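Phosphoribosylaminoimidazole-succinocarboxamide synthase (Pyrococcus horikoshii, PDB 4O7Y) catalyses the ATP-dependent ligation of L-aspartate to 5-amino-1-(5-phospho-D-ribosyl)imidazole-4-carboxylate, giving SAICAR in de novo purine biosynthesis. Local coordinates at residues F174-G179 with D190-D195. Numbering follows the deposited sequence.
Sequences FKLEFG and DEISPD. With C5P (cytidine-5'-monophosphate), chain B.
A salt-bridge network of Lys175, Glu177 and Asp190 joins strand 169-180 to the loop between strands 186-188 and 197-201, beside the bound cytidine-5'-monophosphate. Lys175 NZ lies 2.9 Å from Asp190 OD1 and, within segment 174-179, 2.9 Å from Glu177 OE2, which it meets on the anti side, 32° out of the carboxylate plane. The lysine chain leaves with CG anti to the backbone N (chi1 -178°) and then folds at chi2 and chi3; this bend lays Lys175 CE 3.4 Å from O2 of the cytidine-5'-monophosphate, while NZ turns to the two acids. Glu177 and Asp190 stack their carboxylates with planes 1° apart, and Glu177 CB touches Asp190 CB at 3.8 Å. The closeness of the two carboxylates is probably tolerated because Lys175 is shared by both and Asp190 OD2 has a salt bridge to Lys13. The backbones do not bond directly across the contact; water 1 lies 2.6 Å from Lys175 O, accepts from Lys175 NZ and can link Lys175 O to Glu191 O. Behind this polar layer, Leu176 CD2 packs on Ile192 CG1 at 4.2 Å, and the same methyl lies in plane at the edge of the Phe174 ring. Replacing Glu177 by an alanine would probably leave Lys175 NZ with Asp190 as its remaining acid in the network and take away the carboxylate stacked on that of Asp190. One ammonium thus bridges two stacked carboxylates while its alkyl chain lies against the base, its charge probably largely offset by the acids, which Lys13 helps to balance.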
loop_
_atom_site.group_PDB
_atom_site.type_symbol
_atom_site.label_atom_id
_atom_site.label_comp_id
_atom_site.label_asym_id
_atom_site.label_seq_id
_atom_site.Cartn_x
_atom_site.Cartn_y
_atom_site.Cartn_z
ATOM N N PHE A 174 -11.100 7.696 -9.492
ATOM C CA PHE A 174 -12.229 6.775 -9.617
ATOM C C PHE A 174 -11.820 5.367 -9.236
ATOM O O PHE A 174 -10.637 5.038 -9.182
ATOM C CB PHE A 174 -12.832 6.773 -11.045
ATOM C CG PHE A 174 -11.865 6.341 -12.117
ATOM C CD1 PHE A 174 -11.893 5.044 -12.620
ATOM C CD2 PHE A 174 -10.925 7.232 -12.633
ATOM C CE1 PHE A 174 -11.001 4.634 -13.602
ATOM C CE2 PHE A 174 -10.036 6.831 -13.632
ATOM C CZ PHE A 174 -10.066 5.518 -14.116
ATOM N N LYS A 175 -12.816 4.534 -8.998
ATOM C CA LYS A 175 -12.585 3.157 -8.597
ATOM C C LYS A 175 -13.188 2.219 -9.657
ATOM O O LYS A 175 -14.338 2.421 -10.116
ATOM C CB LYS A 175 -13.221 2.877 -7.235
ATOM C CG LYS A 175 -12.989 1.456 -6.688
ATOM C CD LYS A 175 -14.077 0.463 -7.143
ATOM C CE LYS A 175 -15.441 0.730 -6.470
ATOM N NZ LYS A 175 -16.515 -0.136 -7.078
ATOM N N LEU A 176 -12.413 1.180 -9.980
ATOM C CA LEU A 176 -12.802 0.112 -10.872
ATOM C C LEU A 176 -12.737 -1.259 -10.195
ATOM O O LEU A 176 -11.985 -1.470 -9.214
ATOM C CB LEU A 176 -11.858 0.061 -12.095
ATOM C CG LEU A 176 -11.812 1.272 -13.033
ATOM C CD1 LEU A 176 -10.829 0.967 -14.169
ATOM C CD2 LEU A 176 -13.195 1.652 -13.590
ATOM N N GLU A 177 -13.511 -2.197 -10.750
ATOM C CA GLU A 177 -13.437 -3.607 -10.343
ATOM C C GLU A 177 -13.389 -4.488 -11.584
ATOM O O GLU A 177 -13.833 -4.090 -12.680
ATOM C CB GLU A 177 -14.606 -3.995 -9.438
ATOM C CG GLU A 177 -14.750 -3.118 -8.186
ATOM C CD GLU A 177 -15.748 -3.675 -7.179
ATOM O OE1 GLU A 177 -16.130 -4.857 -7.251
ATOM O OE2 GLU A 177 -16.127 -2.933 -6.285
ATOM N N PHE A 178 -12.827 -5.677 -11.431
ATOM C CA PHE A 178 -12.531 -6.518 -12.577
ATOM C C PHE A 178 -12.854 -7.954 -12.221
ATOM O O PHE A 178 -12.821 -8.332 -11.046
ATOM C CB PHE A 178 -11.036 -6.468 -12.946
ATOM C CG PHE A 178 -10.563 -5.138 -13.477
ATOM C CD1 PHE A 178 -10.549 -4.891 -14.859
ATOM C CD2 PHE A 178 -10.130 -4.129 -12.597
ATOM C CE1 PHE A 178 -10.099 -3.682 -15.372
ATOM C CE2 PHE A 178 -9.698 -2.906 -13.105
ATOM C CZ PHE A 178 -9.683 -2.680 -14.493
ATOM N N GLY A 179 -13.095 -8.763 -13.254
ATOM C CA GLY A 179 -13.117 -10.208 -13.105
ATOM C C GLY A 179 -12.603 -10.904 -14.356
ATOM O O GLY A 179 -12.254 -10.255 -15.361
ATOM N N ASP A 190 -18.490 -4.319 -12.285
ATOM C CA ASP A 190 -19.170 -3.399 -11.359
ATOM C C ASP A 190 -19.760 -2.182 -12.121
ATOM O O ASP A 190 -20.460 -2.370 -13.156
ATOM C CB ASP A 190 -18.213 -2.978 -10.221
ATOM C CG ASP A 190 -18.953 -2.371 -8.999
ATOM O OD1 ASP A 190 -18.725 -1.190 -8.710
ATOM O OD2 ASP A 190 -19.754 -3.056 -8.330
ATOM N N GLU A 191 -19.493 -0.956 -11.629
ATOM C CA GLU A 191 -20.158 0.237 -12.163
ATOM C C GLU A 191 -19.164 1.367 -12.431
ATOM O O GLU A 191 -18.036 1.336 -11.924
ATOM C CB GLU A 191 -21.267 0.749 -11.189
ATOM C CG GLU A 191 -20.749 1.552 -9.989
ATOM C CD GLU A 191 -21.833 2.018 -9.017
ATOM O OE1 GLU A 191 -22.567 2.997 -9.297
ATOM O OE2 GLU A 191 -21.928 1.426 -7.934
ATOM N N ILE A 192 -19.607 2.381 -13.175
ATOM C CA ILE A 192 -18.836 3.630 -13.329
ATOM C C ILE A 192 -19.874 4.746 -13.240
ATOM O O ILE A 192 -20.631 4.967 -14.184
ATOM C CB ILE A 192 -18.024 3.725 -14.669
ATOM C CG1 ILE A 192 -17.052 2.553 -14.843
ATOM C CG2 ILE A 192 -17.169 4.996 -14.725
ATOM C CD1 ILE A 192 -16.347 2.543 -16.188
ATOM N N SER A 193 -19.887 5.447 -12.105
ATOM C CA SER A 193 -20.891 6.458 -11.849
ATOM C C SER A 193 -20.370 7.570 -10.943
ATOM O O SER A 193 -19.206 7.530 -10.461
ATOM C CB SER A 193 -22.107 5.800 -11.193
ATOM O OG SER A 193 -21.784 5.405 -9.875
ATOM N N PRO A 194 -21.220 8.583 -10.683
ATOM C CA PRO A 194 -20.795 9.598 -9.715
ATOM C C PRO A 194 -20.665 9.045 -8.277
ATOM O O PRO A 194 -20.188 9.753 -7.383
ATOM C CB PRO A 194 -21.927 10.640 -9.788
ATOM C CG PRO A 194 -22.568 10.416 -11.129
ATOM C CD PRO A 194 -22.522 8.924 -11.301
ATOM N N ASP A 195 -21.117 7.807 -8.049
ATOM C CA ASP A 195 -20.871 7.118 -6.774
ATOM C C ASP A 195 -19.412 6.666 -6.664
ATOM O O ASP A 195 -18.821 6.722 -5.575
ATOM C CB ASP A 195 -21.747 5.860 -6.633
ATOM C CG ASP A 195 -23.070 6.110 -5.905
ATOM O OD1 ASP A 195 -23.634 5.117 -5.408
ATOM O OD2 ASP A 195 -23.562 7.256 -5.838
HETATM O O3P C5P B . -9.583 6.357 -1.461
HETATM P P C5P B . -10.708 7.397 -1.488
HETATM O O1P C5P B . -11.735 7.215 -0.409
HETATM O O2P C5P B . -10.170 8.803 -1.624
HETATM O "O5'" C5P B . -11.553 7.163 -2.802
HETATM C "C5'" C5P B . -10.911 7.121 -4.107
HETATM C "C4'" C5P B . -11.958 7.049 -5.229
HETATM O "O4'" C5P B . -12.433 5.703 -5.298
HETATM C "C3'" C5P B . -13.217 7.914 -5.011
HETATM O "O3'" C5P B . -13.730 8.328 -6.284
HETATM C "C2'" C5P B . -14.225 6.988 -4.371
HETATM O "O2'" C5P B . -15.575 7.367 -4.689
HETATM C "C1'" C5P B . -13.842 5.656 -5.003
HETATM N N1 C5P B . -14.132 4.507 -4.134
HETATM C C2 C5P B . -15.263 3.669 -4.408
HETATM N N3 C5P B . -15.529 2.604 -3.605
HETATM C C4 C5P B . -14.719 2.336 -2.554
HETATM C C5 C5P B . -13.615 3.148 -2.250
HETATM C C6 C5P B . -13.330 4.240 -3.068
HETATM O O2 C5P B . -16.004 3.906 -5.383
HETATM N N4 C5P B . -14.988 1.273 -1.760
HETATM O O HOH W 1 -16.409 0.917 -9.522
HETATM O O HOH W 2 -15.552 -0.840 -12.370
#